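Local coordinates for protein D-glyceraldehyde dehydrogenase (NADP(+)) (Thermoplasma acidophilum, PDB 5IZD) that oxidises D-glyceraldehyde to glycerate with NADP in the non-phosphorylated Entner-Doudoroff pathway, working as a homotetramer built as a dimer of dimers, at residues 148-151 against 152-156. Numbering follows the deposited sequence.
Sequences WNFP and AGMVA. With NAP (NADP nicotinamide-adenine-dinucleotide phosphate), chain I.
The indole of W148 meets the cofactor at its edge: NE1 donates a hydrogen bond to the pyrophosphate oxygen O2N of NADP, 2.8 Å long with an N-H...O angle of 154°. O1N of the same phosphate lies in the plane of the ring at its edge, while CB of N149 sits 3.4 Å above one indole face, offset toward the rim. In N149 the amide is turned so that OD1 accepts a weak hydrogen bond from the backbone N of F150 (3.0 Å). Its ND2 is hydrogen-bonded to O of Q279 and to OD2 of the oxidised cysteine at position 281, a sulfinic acid in this crystal. At F150 backbone and side chain both reach M154. The carbonyl O takes the N-H of M154 at 2.9 Å, with the donor tilted 21° from the carbonyl plane, a bond that spans four residues across the start of helix 153-164. CG of M154 packs against the same F150 O at 3.1 Å and meets CB of F150 at 3.9 Å. This CG lies beside the backbone N of M154 (chi1 -66°) and the chain bends at chi2, leaving CE oblique to the F150 ring and 4.3 Å from OD1 of N149. The F150 ring also meets the ring of W275. The carbonyl O of P151 lies 3.4 Å from CG2 of V155 and has a weak hydrogen bond with OG of S180; OE2 of E100 in helix 94-112 accepts the N-H groups of both A152 and G153. Joining a strand to a helix beside the dinucleotide, this buried turn belongs to the cofactor-binding domain of the aldehyde dehydrogenase fold, where N149 probably stabilises the transition state, as in its relatives.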
ATOM      1  N   TRP A 148      -7.640 -33.479  -0.227  1.00 29.21           N
ATOM      2  CA  TRP A 148      -8.024 -34.344   0.897  1.00 29.71           C
ATOM      3  C   TRP A 148      -7.111 -34.152   2.106  1.00 29.77           C
ATOM      4  O   TRP A 148      -7.490 -34.571   3.235  1.00 30.07           O
ATOM      5  CB  TRP A 148      -8.019 -35.850   0.496  1.00 29.92           C
ATOM      6  CG  TRP A 148      -6.776 -36.268  -0.260  1.00 29.76           C
ATOM      7  CD1 TRP A 148      -6.637 -36.336  -1.605  1.00 29.84           C
ATOM      8  CD2 TRP A 148      -5.498 -36.580   0.296  1.00 29.50           C
ATOM      9  NE1 TRP A 148      -5.364 -36.719  -1.930  1.00 29.79           N
ATOM     10  CE2 TRP A 148      -4.639 -36.855  -0.769  1.00 29.63           C
ATOM     11  CE3 TRP A 148      -5.016 -36.689   1.587  1.00 29.45           C
ATOM     12  CZ2 TRP A 148      -3.274 -37.218  -0.576  1.00 29.49           C
ATOM     13  CZ3 TRP A 148      -3.663 -37.015   1.786  1.00 29.38           C
ATOM     14  CH2 TRP A 148      -2.819 -37.307   0.708  1.00 29.35           C
ATOM     15  N   ASN A 149      -5.922 -33.589   1.906  1.00 29.51           N
ATOM     16  CA  ASN A 149      -4.921 -33.640   2.945  1.00 29.70           C
ATOM     17  C   ASN A 149      -5.210 -32.724   4.140  1.00 30.03           C
ATOM     18  O   ASN A 149      -4.965 -33.125   5.282  1.00 30.05           O
ATOM     19  CB  ASN A 149      -3.536 -33.476   2.356  1.00 29.47           C
ATOM     20  CG  ASN A 149      -3.264 -32.049   1.816  1.00 29.22           C
ATOM     21  OD1 ASN A 149      -4.174 -31.332   1.370  1.00 29.18           O
ATOM     22  ND2 ASN A 149      -2.007 -31.626   1.904  1.00 29.02           N
ATOM     23  N   PHE A 150      -5.750 -31.510   3.883  1.00 30.32           N
ATOM     24  CA  PHE A 150      -6.248 -30.598   4.918  1.00 30.65           C
ATOM     25  C   PHE A 150      -7.668 -30.272   4.507  1.00 30.85           C
ATOM     26  O   PHE A 150      -7.985 -29.137   4.055  1.00 30.46           O
ATOM     27  CB  PHE A 150      -5.357 -29.364   5.081  1.00 30.72           C
ATOM     28  CG  PHE A 150      -3.994 -29.720   5.602  1.00 30.84           C
ATOM     29  CD1 PHE A 150      -3.808 -29.962   6.970  1.00 31.42           C
ATOM     30  CD2 PHE A 150      -2.966 -29.988   4.734  1.00 30.71           C
ATOM     31  CE1 PHE A 150      -2.579 -30.417   7.465  1.00 31.66           C
ATOM     32  CE2 PHE A 150      -1.748 -30.463   5.213  1.00 31.08           C
ATOM     33  CZ  PHE A 150      -1.550 -30.674   6.579  1.00 31.35           C
ATOM     34  N   PRO A 151      -8.550 -31.264   4.680  1.00 31.26           N
ATOM     35  CA  PRO A 151      -9.860 -31.185   4.087  1.00 31.63           C
ATOM     36  C   PRO A 151     -10.811 -30.161   4.738  1.00 32.15           C
ATOM     37  O   PRO A 151     -11.928 -29.971   4.220  1.00 33.30           O
ATOM     38  CB  PRO A 151     -10.411 -32.626   4.285  1.00 32.15           C
ATOM     39  CG  PRO A 151      -9.806 -33.053   5.600  1.00 32.19           C
ATOM     40  CD  PRO A 151      -8.419 -32.425   5.589  1.00 31.70           C
ATOM     41  N   ALA A 152     -10.478 -29.624   5.913  1.00 32.11           N
ATOM     42  CA  ALA A 152     -11.294 -28.592   6.553  1.00 32.05           C
ATOM     43  C   ALA A 152     -10.558 -27.241   6.401  1.00 31.37           C
ATOM     44  O   ALA A 152     -11.168 -26.240   6.015  1.00 31.23           O
ATOM     45  CB  ALA A 152     -11.518 -28.911   8.011  1.00 32.33           C
ATOM     46  N   GLY A 153      -9.258 -27.237   6.694  1.00 31.18           N
ATOM     47  CA  GLY A 153      -8.355 -26.026   6.483  1.00 30.95           C
ATOM     48  C   GLY A 153      -8.465 -25.418   5.097  1.00 30.69           C
ATOM     49  O   GLY A 153      -8.527 -24.191   4.928  1.00 29.77           O
ATOM     50  N   MET A 154      -8.497 -26.282   4.086  1.00 31.08           N
ATOM     51  CA  MET A 154      -8.477 -25.795   2.692  1.00 31.61           C
ATOM     52  C   MET A 154      -9.821 -25.216   2.272  1.00 31.20           C
ATOM     53  O   MET A 154      -9.897 -24.335   1.410  1.00 30.42           O
ATOM     54  CB  MET A 154      -8.030 -26.895   1.733  1.00 32.85           C
ATOM     55  CG  MET A 154      -6.600 -27.335   1.930  1.00 34.18           C
ATOM     56  SD  MET A 154      -5.490 -26.074   1.219  1.00 38.65           S
ATOM     57  CE  MET A 154      -3.975 -27.043   1.486  1.00 38.86           C
ATOM     58  N   VAL A 155     -10.895 -25.728   2.882  1.00 30.97           N
ATOM     59  CA  VAL A 155     -12.199 -25.177   2.631  1.00 31.07           C
ATOM     60  C   VAL A 155     -12.307 -23.789   3.223  1.00 31.07           C
ATOM     61  O   VAL A 155     -12.691 -22.880   2.533  1.00 30.93           O
ATOM     62  CB  VAL A 155     -13.300 -26.115   3.159  1.00 31.50           C
ATOM     63  CG1 VAL A 155     -14.647 -25.440   3.172  1.00 31.63           C
ATOM     64  CG2 VAL A 155     -13.260 -27.407   2.349  1.00 31.51           C
ATOM     65  N   ALA A 156     -12.009 -23.654   4.505  1.00 31.32           N
ATOM     66  CA  ALA A 156     -11.923 -22.332   5.133  1.00 31.65           C
ATOM     67  C   ALA A 156     -11.013 -21.341   4.337  1.00 31.54           C
ATOM     68  O   ALA A 156     -11.374 -20.207   4.152  1.00 31.04           O
ATOM     69  CB  ALA A 156     -11.407 -22.439   6.569  1.00 31.76           C
TER
HETATM   70  PA  NAP I 601      -5.898 -33.875  -6.995  1.00 42.11           P
HETATM   71  O1A NAP I 601      -6.259 -34.892  -8.033  1.00 46.04           O
HETATM   72  O2A NAP I 601      -5.002 -32.725  -7.405  1.00 46.71           O
HETATM   73  O5B NAP I 601      -7.282 -33.300  -6.347  1.00 38.53           O
HETATM   74  C5B NAP I 601      -7.494 -31.932  -5.930  1.00 34.31           C
HETATM   75  C4B NAP I 601      -8.929 -31.483  -6.266  1.00 32.31           C
HETATM   76  O4B NAP I 601      -9.084 -31.363  -7.693  1.00 31.06           O
HETATM   77  C3B NAP I 601      -9.996 -32.508  -5.832  1.00 32.09           C
HETATM   78  O3B NAP I 601     -11.213 -31.806  -5.464  1.00 31.70           O
HETATM   79  C2B NAP I 601     -10.209 -33.317  -7.081  1.00 32.28           C
HETATM   80  O2B NAP I 601     -11.416 -34.074  -7.083  1.00 34.08           O
HETATM   81  C1B NAP I 601     -10.167 -32.239  -8.130  1.00 30.88           C
HETATM   82  N9A NAP I 601      -9.931 -32.699  -9.507  1.00 27.38           N
HETATM   83  C8A NAP I 601      -9.373 -33.864  -9.934  1.00 26.94           C
HETATM   84  N7A NAP I 601      -9.338 -33.946 -11.246  1.00 28.49           N
HETATM   85  C5A NAP I 601      -9.882 -32.732 -11.678  1.00 28.35           C
HETATM   86  C6A NAP I 601     -10.111 -32.202 -12.949  1.00 29.52           C
HETATM   87  N6A NAP I 601      -9.788 -32.845 -14.078  1.00 31.70           N
HETATM   88  N1A NAP I 601     -10.668 -30.977 -13.040  1.00 30.61           N
HETATM   89  C2A NAP I 601     -11.016 -30.332 -11.911  1.00 28.96           C
HETATM   90  N3A NAP I 601     -10.847 -30.773 -10.658  1.00 29.17           N
HETATM   91  C4A NAP I 601     -10.257 -31.989 -10.621  1.00 27.12           C
HETATM   92  O3  NAP I 601      -5.220 -34.655  -5.789  1.00 52.78           O
HETATM   93  PN  NAP I 601      -4.921 -36.224  -5.591  1.00 70.41           P
HETATM   94  O1N NAP I 601      -6.226 -36.997  -5.515  1.00 63.76           O
HETATM   95  O2N NAP I 601      -4.056 -36.419  -4.370  1.00 67.93           O
HETATM   96  O5D NAP I 601      -4.146 -36.637  -6.867  1.00 68.93           O
HETATM   97  P2B NAP I 601     -11.326 -35.715  -6.863  1.00 28.93           P
HETATM   98  O1X NAP I 601     -12.765 -36.234  -7.002  1.00 34.61           O
HETATM   99  O2X NAP I 601     -10.839 -35.969  -5.515  1.00 27.51           O
HETATM  100  O3X NAP I 601     -10.461 -36.319  -7.918  1.00 28.38           O